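Side-chain contacts in carbohydrate kinase, FGGY (Rhodospirillum rubrum, PDB 3IFR), which probably acts as a D-xylulokinase, transferring a phosphate group from ATP to the sugar D-xylulose, as a member of the FGGY carbohydrate kinase family: residues G11-I14 / T19-I22; P45-E50 / L143-R148; M85-V90 / A182-F187; A244-S249 / A296-M301. One frame throughout, in Å; residues are numbered along the deposited sequence.

Interaction 1 of 4, residues G11-I14 / T19-I22; sequences GLDI and TIAI
Leu12 holds its CG anti to the backbone N (chi1 171°), and this carries CD1 across to the partner strand, where it meets Thr19 CG2 and Ala21 CB, each at 3.9 Å. Thr19 is turned to suit: at chi1 -60° its OG1 stands beside its own backbone N, and CG2 lies opposite that N, next to the carbonyl carbon, which turns the methyl to Leu12 CD1. The hydroxyl is hydrogen-bonded to Asn58 OD1. On the reverse side of the two strands lie Asp13, Ile20 and Ile22. Gly11 has no side chain there, and CG1 of Ile22 settles against its backbone, 3.8 Å from Gly11 O.

Two hydrogen-bonded pairs fasten the backbones, and the axes of these two short strand segments run antiparallel at 174°. Gly11 O receives Ile22 N at 2.8 Å, and Gly11 N returns a longer bond to Ile22 O. Asp13 N reaches Ile20 O at 2.6 Å, with Ile20 N giving back to Asp13 O at 3.0 Å. Leu12 with Ala21 and Ile14 with Thr19 are the non-hydrogen-bonded pairs. This is the first hairpin of the actin-like nucleotide-binding fold; in relatives its turn approaches the ATP phosphates, and the same is likely here.

Strand 77-84 continues the sheet beyond 8-14, sharing backbone hydrogen bonds with Leu12 and Ile14, and strand 29-37 flanks 18-25. Helix 52-70 packs on Leu12 and Ala21 through Ala59, Val62 and Leu66, while helix 437-448 covers Asp13 and Ile22 from the other face.

Interaction 2 of 4, residues P45-E50 / L143-R148; sequences PGWAEE and LRWIER
Trp47 and Trp145 bring the six-membered parts of their indoles together with the planes almost perpendicular, at 86°. The approach is oblique, with centroids 5.7 Å apart. The touching carbons are at the far ends of both rings: Trp47 CZ2 lies 3.8 Å from Trp145 CZ2, and Trp47 CH2 is 4.0 Å from Trp145 CH2. It is a narrow apolar contact, burying 65 Å² in all, and the two long side chains bridge CA atoms 12.5 Å apart. Trp145 is directed toward the loop, CG anti to the backbone N (chi1 -179°), while Trp47 sets CG beside its backbone N and leans out from the loop to meet it.

Both residues belong to the N-terminal half of the FGGY kinase, outside the six-stranded sheet of that half: Trp47 comes just before strand 49-50, which pairs with 102-103 in a small sheet of two, and Trp145 sits on helix 139-149. The Trp145 ring is steadied from its own helix, for His149 stacks on it and Ile146 CG1 lies at its edge, in plane. Glu113 of helix 111-120 also touches it. Trp47 is only partly buried and touches a neighbouring molecule in the crystal, which may influence its pose. Nearby, Arg148 forms salt bridges with Glu113 and Glu116, and Glu49 does so with Arg100 and Arg109.

Interaction 3 of 4, residues M85-V90 / A182-F187; sequences MLPAVV and ALEGGF
Leu86 lies across the end of Glu184 at about a right angle. Its CD1 comes 3.7 Å from Glu184 OE2, and its CG stands 3.9 Å from OE1 and from OE2 of Glu184, so CG and CD1 rest against the carboxylate. Pro87 follows through a cis peptide bond: Pro87 CG meets the stem of the same side chain at Glu184 CB, 3.7 Å away, while Pro87 CD reaches the carboxylate at Glu184 OE1, also at 3.7 Å. Glu184 can span both because its chain runs extended beyond CG (chi2 -159°).

It belongs to the last turn of helix 179-185, which closes in a Schellman motif: Gly186, at positive phi, bonds back to Leu183 O, and Phe187 N reaches Ala182 O at 2.7 Å. A phosphate ion, probably from the crystallisation liquor, lies about 3 Å from the Glu184 side chain and may mark a pocket; Asp287 brings a second acidic group close. An alanine in place of Glu184 would probably cost the carboxylate beside the ion and its packing against Leu86 and Pro87 CD. Further along, Ala88 O accepts a hydrogen bond from Trp181 NE1, a second tie to this helix.

Interaction 4 of 4, residues A244-S249 / A296-M301; sequences ADHIAS and APNGCM
His246 and Asn298 both place CG between the backbone N and the carbonyl carbon (chi1 67° and 59°), and the two side chains cross at about a right angle. Asn298 CG lies in plane at the edge of the imidazole, 3.7 Å from His246 NE2. Asn298 OD1 is 3.5 Å from the same nitrogen, a close polar approach, with ring and amide planes 63° apart. Ile247 keeps CG1 beside its backbone N (chi1 -42°) and turns again at chi2, near -59°, which lays CD1 over one face of the His246 ring, 3.5 Å above the plane and offset toward the rim. The same methyl meets Ala296 CB at 4.0 Å.

The contact spans the two halves of the kinase: helix 245-252 belongs to the N-terminal FGGY domain, and strand 298-301 edges the six-stranded sheet of the C-terminal one. Such a meeting of the halves is consistent with a place at the cleft between them.

The Asn298 amide is fixed in rotation by its ND2, which gives a straight bond, in the amide plane, to Ala296 O at 3.1 Å and another to Asp287 OD1. A leucine at Asn298 would probably leave Ala296 O and Asp287 without this shared donor and take the amide from beside the bound phosphate ion, which lies about 3 Å away. Glu184 touches the histidine from helix 179-185.

Along the chain interaction 1 comes first and interaction 4 last, with 2 and 3 interleaved between them. Interaction 1 lies in the six-stranded N-terminal sheet, and its strand 8-14 passes to interaction 3 through the probable Ile14 O to Met85 N hydrogen bond. Interactions 2 and 3, with centres 14 Å apart, touch where Leu143 packs on Phe187. Interactions 3 and 4 lie closer, 13 Å between centres, and join through Leu86 on Ala244 and Glu184 on His246. Interactions 2 and 4 stay separate, about 10 Å between nearest atoms. Only interaction 4 links the N- and C-terminal FGGY domains; with interaction 3 it borders the phosphate-marked pocket, consistent with the kinase's active-site cleft.

Interaction 1 of 4, residues G11-I14 / T19-I22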
loop_
_atom_site.group_PDB
_atom_site.type_symbol
_atom_site.label_atom_id
_atom_site.label_comp_id
_atom_site.label_asym_id
_atom_site.label_seq_id
_atom_site.Cartn_x
_atom_site.Cartn_y
_atom_site.Cartn_z
ATOM N N GLY A 11 -8.853 9.109 12.818
ATOM C CA GLY A 11 -7.731 8.619 12.031
ATOM C C GLY A 11 -7.021 9.752 11.297
ATOM O O GLY A 11 -7.655 10.662 10.732
ATOM N N LEU A 12 -5.691 9.687 11.291
ATOM C CA LEU A 12 -4.858 10.660 10.637
ATOM C C LEU A 12 -3.964 9.909 9.626
ATOM O O LEU A 12 -3.349 8.899 9.956
ATOM C CB LEU A 12 -3.997 11.352 11.698
ATOM C CG LEU A 12 -2.865 12.289 11.216
ATOM C CD1 LEU A 12 -3.442 13.500 10.456
ATOM C CD2 LEU A 12 -2.001 12.767 12.358
ATOM N N ASP A 13 -3.875 10.409 8.401
ATOM C CA ASP A 13 -3.098 9.740 7.357
ATOM C C ASP A 13 -2.007 10.684 6.807
ATOM O O ASP A 13 -2.293 11.695 6.147
ATOM C CB ASP A 13 -4.041 9.233 6.255
ATOM C CG ASP A 13 -3.302 8.777 4.998
ATOM O OD1 ASP A 13 -2.106 8.455 5.079
ATOM O OD2 ASP A 13 -3.940 8.765 3.915
ATOM N N ILE A 14 -0.761 10.352 7.130
ATOM C CA ILE A 14 0.397 11.073 6.655
ATOM C C ILE A 14 0.715 10.508 5.277
ATOM O O ILE A 14 1.558 9.602 5.127
ATOM C CB ILE A 14 1.617 10.909 7.582
ATOM C CG1 ILE A 14 1.539 11.866 8.761
ATOM C CG2 ILE A 14 2.841 11.393 6.886
ATOM C CD1 ILE A 14 0.408 11.683 9.660
ATOM N N THR A 19 -2.161 15.103 3.586
ATOM C CA THR A 19 -2.331 14.744 4.983
ATOM C C THR A 19 -3.801 14.880 5.315
ATOM O O THR A 19 -4.367 15.945 5.170
ATOM C CB THR A 19 -1.551 15.658 5.957
ATOM O OG1 THR A 19 -0.160 15.609 5.679
ATOM C CG2 THR A 19 -1.774 15.217 7.400
ATOM N N ILE A 20 -4.418 13.797 5.766
ATOM C CA ILE A 20 -5.867 13.717 5.860
ATOM C C ILE A 20 -6.207 13.237 7.235
ATOM O O ILE A 20 -5.573 12.308 7.717
ATOM C CB ILE A 20 -6.396 12.718 4.854
ATOM C CG1 ILE A 20 -6.109 13.208 3.432
ATOM C CG2 ILE A 20 -7.898 12.525 5.041
ATOM C CD1 ILE A 20 -6.311 12.125 2.359
ATOM N N ALA A 21 -7.169 13.881 7.880
ATOM C CA ALA A 21 -7.665 13.423 9.176
ATOM C C ALA A 21 -9.181 13.340 9.139
ATOM O O ALA A 21 -9.836 14.195 8.531
ATOM C CB ALA A 21 -7.272 14.364 10.282
ATOM N N ILE A 22 -9.727 12.357 9.852
ATOM C CA ILE A 22 -11.172 12.218 9.962
ATOM C C ILE A 22 -11.642 12.000 11.393
ATOM O O ILE A 22 -10.918 11.429 12.237
ATOM C CB ILE A 22 -11.681 11.045 9.121
ATOM C CG1 ILE A 22 -11.190 9.741 9.753
ATOM C CG2 ILE A 22 -11.180 11.191 7.675
ATOM C CD1 ILE A 22 -11.435 8.503 8.887
#

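Interaction 2 of 4, residues P45-E50 / L143-R148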
loop_
_atom_site.group_PDB
_atom_site.type_symbol
_atom_site.label_atom_id
_atom_site.label_comp_id
_atom_site.label_asym_id
_atom_site.label_seq_id
_atom_site.Cartn_x
_atom_site.Cartn_y
_atom_site.Cartn_z
ATOM N N PRO A 45 17.331 13.568 -10.115
ATOM C CA PRO A 45 16.453 12.615 -10.778
ATOM C C PRO A 45 16.289 11.375 -9.884
ATOM O O PRO A 45 17.270 10.911 -9.295
ATOM C CB PRO A 45 17.231 12.258 -12.054
ATOM C CG PRO A 45 18.165 13.365 -12.296
ATOM C CD PRO A 45 18.365 14.110 -11.022
ATOM N N GLY A 46 15.059 10.878 -9.750
ATOM C CA GLY A 46 14.808 9.624 -9.058
ATOM C C GLY A 46 14.829 9.769 -7.544
ATOM O O GLY A 46 14.553 8.793 -6.824
ATOM N N TRP A 47 15.187 10.964 -7.057
ATOM C CA TRP A 47 15.061 11.290 -5.634
ATOM C C TRP A 47 13.603 11.549 -5.214
ATOM O O TRP A 47 12.851 12.168 -5.960
ATOM C CB TRP A 47 15.899 12.519 -5.319
ATOM C CG TRP A 47 17.325 12.193 -5.213
ATOM C CD1 TRP A 47 18.020 11.273 -5.961
ATOM C CD2 TRP A 47 18.262 12.782 -4.326
ATOM N NE1 TRP A 47 19.324 11.231 -5.564
ATOM C CE2 TRP A 47 19.512 12.161 -4.574
ATOM C CE3 TRP A 47 18.172 13.746 -3.324
ATOM C CZ2 TRP A 47 20.648 12.494 -3.869
ATOM C CZ3 TRP A 47 19.315 14.076 -2.637
ATOM C CH2 TRP A 47 20.530 13.440 -2.905
ATOM N N ALA A 48 13.192 11.057 -4.045
ATOM C CA ALA A 48 11.845 11.365 -3.510
ATOM C C ALA A 48 11.964 11.712 -2.043
ATOM O O ALA A 48 12.258 10.834 -1.206
ATOM C CB ALA A 48 10.896 10.200 -3.688
ATOM N N GLU A 49 11.760 12.978 -1.717
ATOM C CA GLU A 49 11.998 13.422 -0.347
ATOM C C GLU A 49 10.828 14.199 0.193
ATOM O O GLU A 49 10.121 14.852 -0.583
ATOM C CB GLU A 49 13.268 14.283 -0.276
ATOM C CG GLU A 49 14.519 13.525 -0.704
ATOM C CD GLU A 49 15.826 14.165 -0.285
ATOM O OE1 GLU A 49 15.923 15.408 -0.183
ATOM O OE2 GLU A 49 16.785 13.398 -0.081
ATOM N N GLU A 50 10.623 14.137 1.517
ATOM C CA GLU A 50 9.689 15.058 2.163
ATOM C C GLU A 50 10.237 15.703 3.437
ATOM O O GLU A 50 11.247 15.299 3.997
ATOM C CB GLU A 50 8.295 14.459 2.356
ATOM C CG GLU A 50 7.806 13.665 1.133
ATOM C CD GLU A 50 6.283 13.442 1.064
ATOM O OE1 GLU A 50 5.631 13.318 2.125
ATOM O OE2 GLU A 50 5.746 13.378 -0.069
ATOM N N LEU A 143 19.959 3.433 4.403
ATOM C CA LEU A 143 21.014 3.671 5.408
ATOM C C LEU A 143 22.446 3.519 4.843
ATOM O O LEU A 143 23.275 4.415 5.027
ATOM C CB LEU A 143 20.833 2.774 6.622
ATOM C CG LEU A 143 20.336 3.393 7.924
ATOM C CD1 LEU A 143 19.799 4.786 7.736
ATOM C CD2 LEU A 143 19.319 2.445 8.652
ATOM N N ARG A 144 22.733 2.417 4.137
ATOM C CA ARG A 144 24.053 2.226 3.511
ATOM C C ARG A 144 24.388 3.398 2.585
ATOM O O ARG A 144 25.532 3.821 2.529
ATOM C CB ARG A 144 24.097 0.942 2.673
ATOM C CG ARG A 144 24.090 -0.341 3.425
ATOM C CD ARG A 144 25.362 -0.578 4.206
ATOM N NE ARG A 144 25.380 -1.938 4.734
ATOM C CZ ARG A 144 25.898 -3.009 4.118
ATOM N NH1 ARG A 144 26.483 -2.895 2.930
ATOM N NH2 ARG A 144 25.828 -4.205 4.700
ATOM N N TRP A 145 23.402 3.897 1.827
ATOM C CA TRP A 145 23.647 5.017 0.908
ATOM C C TRP A 145 24.073 6.269 1.694
ATOM O O TRP A 145 25.074 6.909 1.401
ATOM C CB TRP A 145 22.398 5.324 0.089
ATOM C CG TRP A 145 22.584 6.440 -0.875
ATOM C CD1 TRP A 145 22.876 6.333 -2.206
ATOM C CD2 TRP A 145 22.484 7.847 -0.595
ATOM N NE1 TRP A 145 22.984 7.587 -2.763
ATOM C CE2 TRP A 145 22.738 8.530 -1.800
ATOM C CE3 TRP A 145 22.185 8.590 0.550
ATOM C CZ2 TRP A 145 22.716 9.931 -1.887
ATOM C CZ3 TRP A 145 22.164 9.977 0.465
ATOM C CH2 TRP A 145 22.443 10.633 -0.737
ATOM N N ILE A 146 23.291 6.610 2.698
ATOM C CA ILE A 146 23.610 7.701 3.571
ATOM C C ILE A 146 25.024 7.607 4.185
ATOM O O ILE A 146 25.762 8.601 4.219
ATOM C CB ILE A 146 22.559 7.783 4.691
ATOM C CG1 ILE A 146 21.309 8.479 4.183
ATOM C CG2 ILE A 146 23.091 8.540 5.887
ATOM C CD1 ILE A 146 20.191 8.318 5.154
ATOM N N GLU A 147 25.387 6.439 4.709
ATOM C CA GLU A 147 26.724 6.252 5.278
ATOM C C GLU A 147 27.797 6.595 4.262
ATOM O O GLU A 147 28.834 7.159 4.607
ATOM C CB GLU A 147 26.934 4.800 5.647
ATOM C CG GLU A 147 28.385 4.415 5.809
ATOM C CD GLU A 147 28.517 3.036 6.412
ATOM O OE1 GLU A 147 28.918 2.978 7.570
ATOM O OE2 GLU A 147 28.184 2.018 5.767
ATOM N N ARG A 148 27.579 6.228 3.010
ATOM C CA ARG A 148 28.615 6.470 2.040
ATOM C C ARG A 148 28.542 7.877 1.434
ATOM O O ARG A 148 29.564 8.427 1.061
ATOM C CB ARG A 148 28.674 5.368 0.949
ATOM C CG ARG A 148 28.153 5.776 -0.397
ATOM C CD ARG A 148 28.961 5.224 -1.574
ATOM N NE ARG A 148 29.618 3.939 -1.319
ATOM C CZ ARG A 148 29.025 2.743 -1.342
ATOM N NH1 ARG A 148 27.725 2.627 -1.601
ATOM N NH2 ARG A 148 29.743 1.656 -1.088
#

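Interaction 3 of 4, residues M85-V90 / A182-F187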
loop_
_atom_site.group_PDB
_atom_site.type_symbol
_atom_site.label_atom_id
_atom_site.label_comp_id
_atom_site.label_asym_id
_atom_site.label_seq_id
_atom_site.Cartn_x
_atom_site.Cartn_y
_atom_site.Cartn_z
HETATM N N MSE A 85 2.474 6.631 4.660
HETATM C CA MSE A 85 3.291 5.822 3.752
HETATM C C MSE A 85 4.496 5.168 4.475
HETATM O O MSE A 85 4.971 5.668 5.488
HETATM C CB MSE A 85 3.697 6.654 2.537
HETATM C CG MSE A 85 5.028 7.398 2.665
HETATM SE SE MSE A 85 5.195 8.824 4.042
HETATM C CE MSE A 85 4.416 10.394 3.101
ATOM N N LEU A 86 4.967 4.041 3.963
ATOM C CA LEU A 86 6.153 3.383 4.517
ATOM C C LEU A 86 6.847 2.559 3.415
ATOM O O LEU A 86 6.267 2.295 2.353
ATOM C CB LEU A 86 5.767 2.448 5.699
ATOM C CG LEU A 86 5.024 1.132 5.402
ATOM C CD1 LEU A 86 4.960 0.202 6.625
ATOM C CD2 LEU A 86 3.602 1.399 4.869
ATOM N N PRO A 87 8.103 2.177 3.653
ATOM C CA PRO A 87 8.888 2.697 4.781
ATOM C C PRO A 87 9.530 4.028 4.393
ATOM O O PRO A 87 10.281 4.085 3.410
ATOM C CB PRO A 87 9.977 1.651 4.967
ATOM C CG PRO A 87 9.633 0.505 4.037
ATOM C CD PRO A 87 8.776 1.073 2.962
ATOM N N ALA A 88 9.210 5.098 5.120
ATOM C CA ALA A 88 9.877 6.347 4.898
ATOM C C ALA A 88 11.092 6.241 5.803
ATOM O O ALA A 88 11.094 5.472 6.781
ATOM C CB ALA A 88 8.987 7.509 5.293
ATOM N N VAL A 89 12.148 6.962 5.458
ATOM C CA VAL A 89 13.336 7.004 6.288
ATOM C C VAL A 89 13.507 8.407 6.832
ATOM O O VAL A 89 13.797 9.345 6.083
ATOM C CB VAL A 89 14.591 6.624 5.487
ATOM C CG1 VAL A 89 15.859 6.861 6.309
ATOM C CG2 VAL A 89 14.504 5.159 5.003
ATOM N N VAL A 90 13.312 8.529 8.141
ATOM C CA VAL A 90 13.490 9.763 8.896
ATOM C C VAL A 90 14.652 9.568 9.865
ATOM O O VAL A 90 14.654 8.558 10.602
ATOM C CB VAL A 90 12.206 10.055 9.731
ATOM C CG1 VAL A 90 12.379 11.331 10.561
ATOM C CG2 VAL A 90 11.033 10.204 8.812
ATOM N N ALA A 182 9.423 -1.646 10.678
ATOM C CA ALA A 182 10.634 -2.413 10.909
ATOM C C ALA A 182 10.751 -3.673 10.019
ATOM O O ALA A 182 11.837 -4.040 9.567
ATOM C CB ALA A 182 10.758 -2.764 12.403
ATOM N N LEU A 183 9.632 -4.323 9.757
ATOM C CA LEU A 183 9.576 -5.495 8.894
ATOM C C LEU A 183 9.769 -5.112 7.422
ATOM O O LEU A 183 10.628 -5.658 6.727
ATOM C CB LEU A 183 8.209 -6.151 9.062
ATOM C CG LEU A 183 8.002 -7.669 9.037
ATOM C CD1 LEU A 183 6.724 -8.057 8.175
ATOM C CD2 LEU A 183 9.212 -8.428 8.593
ATOM N N GLU A 184 8.974 -4.184 6.914
ATOM C CA GLU A 184 9.222 -3.776 5.549
ATOM C C GLU A 184 10.650 -3.280 5.472
ATOM O O GLU A 184 11.349 -3.548 4.508
ATOM C CB GLU A 184 8.224 -2.716 5.069
ATOM C CG GLU A 184 6.809 -3.287 4.961
ATOM C CD GLU A 184 5.919 -2.497 4.055
ATOM O OE1 GLU A 184 6.401 -1.766 3.178
ATOM O OE2 GLU A 184 4.722 -2.624 4.218
ATOM N N GLY A 185 11.089 -2.608 6.530
ATOM C CA GLY A 185 12.401 -1.999 6.575
ATOM C C GLY A 185 13.619 -2.920 6.601
ATOM O O GLY A 185 14.708 -2.479 6.256
ATOM N N GLY A 186 13.463 -4.169 7.048
ATOM C CA GLY A 186 14.558 -5.134 7.027
ATOM C C GLY A 186 15.082 -5.420 8.413
ATOM O O GLY A 186 16.089 -6.092 8.565
ATOM N N PHE A 187 14.397 -4.950 9.445
ATOM C CA PHE A 187 14.936 -5.139 10.778
ATOM C C PHE A 187 14.355 -6.285 11.592
ATOM O O PHE A 187 14.933 -6.677 12.624
ATOM C CB PHE A 187 14.825 -3.852 11.581
ATOM C CG PHE A 187 15.522 -2.685 10.950
ATOM C CD1 PHE A 187 16.767 -2.842 10.354
ATOM C CD2 PHE A 187 14.940 -1.416 10.955
ATOM C CE1 PHE A 187 17.413 -1.759 9.753
ATOM C CE2 PHE A 187 15.615 -0.311 10.380
ATOM C CZ PHE A 187 16.843 -0.501 9.784
#

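Interaction 4 of 4, residues A244-S249 / A296-M301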
loop_
_atom_site.group_PDB
_atom_site.type_symbol
_atom_site.label_atom_id
_atom_site.label_comp_id
_atom_site.label_asym_id
_atom_site.label_seq_id
_atom_site.Cartn_x
_atom_site.Cartn_y
_atom_site.Cartn_z
ATOM N N ALA A 244 0.411 0.865 9.165
ATOM C CA ALA A 244 0.852 0.929 7.798
ATOM C C ALA A 244 -0.269 1.310 6.800
ATOM O O ALA A 244 -1.236 0.673 6.760
ATOM C CB ALA A 244 1.497 -0.341 7.415
ATOM N N ASP A 245 -0.102 2.348 6.009
ATOM C CA ASP A 245 -1.181 2.835 5.174
ATOM C C ASP A 245 -1.918 1.871 4.265
ATOM O O ASP A 245 -3.098 1.875 4.266
ATOM C CB ASP A 245 -0.874 4.150 4.461
ATOM C CG ASP A 245 0.146 4.032 3.373
ATOM O OD1 ASP A 245 0.784 3.021 3.184
ATOM O OD2 ASP A 245 0.304 4.977 2.684
ATOM N N HIS A 246 -1.225 1.050 3.493
ATOM C CA HIS A 246 -1.916 0.146 2.623
ATOM C C HIS A 246 -2.689 -0.953 3.356
ATOM O O HIS A 246 -3.715 -1.334 2.919
ATOM C CB HIS A 246 -1.016 -0.370 1.482
ATOM C CG HIS A 246 0.097 -1.247 1.933
ATOM N ND1 HIS A 246 1.102 -0.799 2.743
ATOM C CD2 HIS A 246 0.371 -2.540 1.686
ATOM C CE1 HIS A 246 1.939 -1.776 2.982
ATOM N NE2 HIS A 246 1.521 -2.842 2.350
ATOM N N ILE A 247 -2.192 -1.407 4.484
ATOM C CA ILE A 247 -2.877 -2.342 5.345
ATOM C C ILE A 247 -4.147 -1.730 5.988
ATOM O O ILE A 247 -5.175 -2.393 6.067
ATOM C CB ILE A 247 -1.945 -2.918 6.462
ATOM C CG1 ILE A 247 -0.565 -3.255 5.886
ATOM C CG2 ILE A 247 -2.601 -4.176 7.080
ATOM C CD1 ILE A 247 -0.662 -4.268 4.756
ATOM N N ALA A 248 -4.074 -0.476 6.431
ATOM C CA ALA A 248 -5.247 0.173 6.998
ATOM C C ALA A 248 -6.279 0.327 5.895
ATOM O O ALA A 248 -7.482 0.173 6.138
ATOM C CB ALA A 248 -4.907 1.513 7.614
ATOM N N SER A 249 -5.814 0.586 4.676
ATOM C CA SER A 249 -6.728 0.598 3.537
ATOM C C SER A 249 -7.364 -0.772 3.341
ATOM O O SER A 249 -8.559 -0.866 3.077
ATOM C CB SER A 249 -6.047 1.043 2.249
ATOM O OG SER A 249 -6.344 2.394 1.999
ATOM N N ALA A 296 -0.476 -10.167 6.393
ATOM C CA ALA A 296 -1.051 -9.526 5.206
ATOM C C ALA A 296 -0.095 -9.566 4.005
ATOM O O ALA A 296 0.437 -8.547 3.580
ATOM C CB ALA A 296 -1.481 -8.072 5.508
ATOM N N PRO A 297 0.116 -10.762 3.437
ATOM C CA PRO A 297 0.964 -10.812 2.243
ATOM C C PRO A 297 0.362 -9.875 1.223
ATOM O O PRO A 297 -0.851 -9.843 1.109
ATOM C CB PRO A 297 0.805 -12.264 1.757
ATOM C CG PRO A 297 0.385 -13.032 2.955
ATOM C CD PRO A 297 -0.426 -12.079 3.816
ATOM N N ASN A 298 1.170 -9.127 0.500
ATOM C CA ASN A 298 0.662 -8.191 -0.491
ATOM C C ASN A 298 1.590 -8.105 -1.691
ATOM O O ASN A 298 2.743 -8.531 -1.653
ATOM C CB ASN A 298 0.444 -6.767 0.081
ATOM C CG ASN A 298 1.718 -6.166 0.635
ATOM O OD1 ASN A 298 2.364 -5.302 0.003
ATOM N ND2 ASN A 298 2.113 -6.644 1.807
ATOM N N GLY A 299 1.067 -7.539 -2.758
ATOM C CA GLY A 299 1.824 -7.393 -3.968
ATOM C C GLY A 299 1.343 -6.150 -4.663
ATOM O O GLY A 299 0.321 -5.582 -4.338
ATOM N N CYS A 300 2.094 -5.744 -5.664
ATOM C CA CYS A 300 1.884 -4.494 -6.340
ATOM C C CYS A 300 2.098 -4.800 -7.807
ATOM O O CYS A 300 2.952 -5.603 -8.143
ATOM C CB CYS A 300 2.947 -3.517 -5.857
ATOM S SG CYS A 300 2.785 -1.901 -6.601
HETATM N N MSE A 301 1.311 -4.218 -8.693
HETATM C CA MSE A 301 1.731 -4.234 -10.078
HETATM C C MSE A 301 1.956 -2.844 -10.626
HETATM O O MSE A 301 1.096 -1.959 -10.541
HETATM C CB MSE A 301 0.766 -4.968 -10.957
HETATM C CG MSE A 301 0.792 -6.449 -10.783
HETATM SE SE MSE A 301 -1.078 -6.916 -11.084
HETATM C CE MSE A 301 -1.379 -5.497 -12.532
#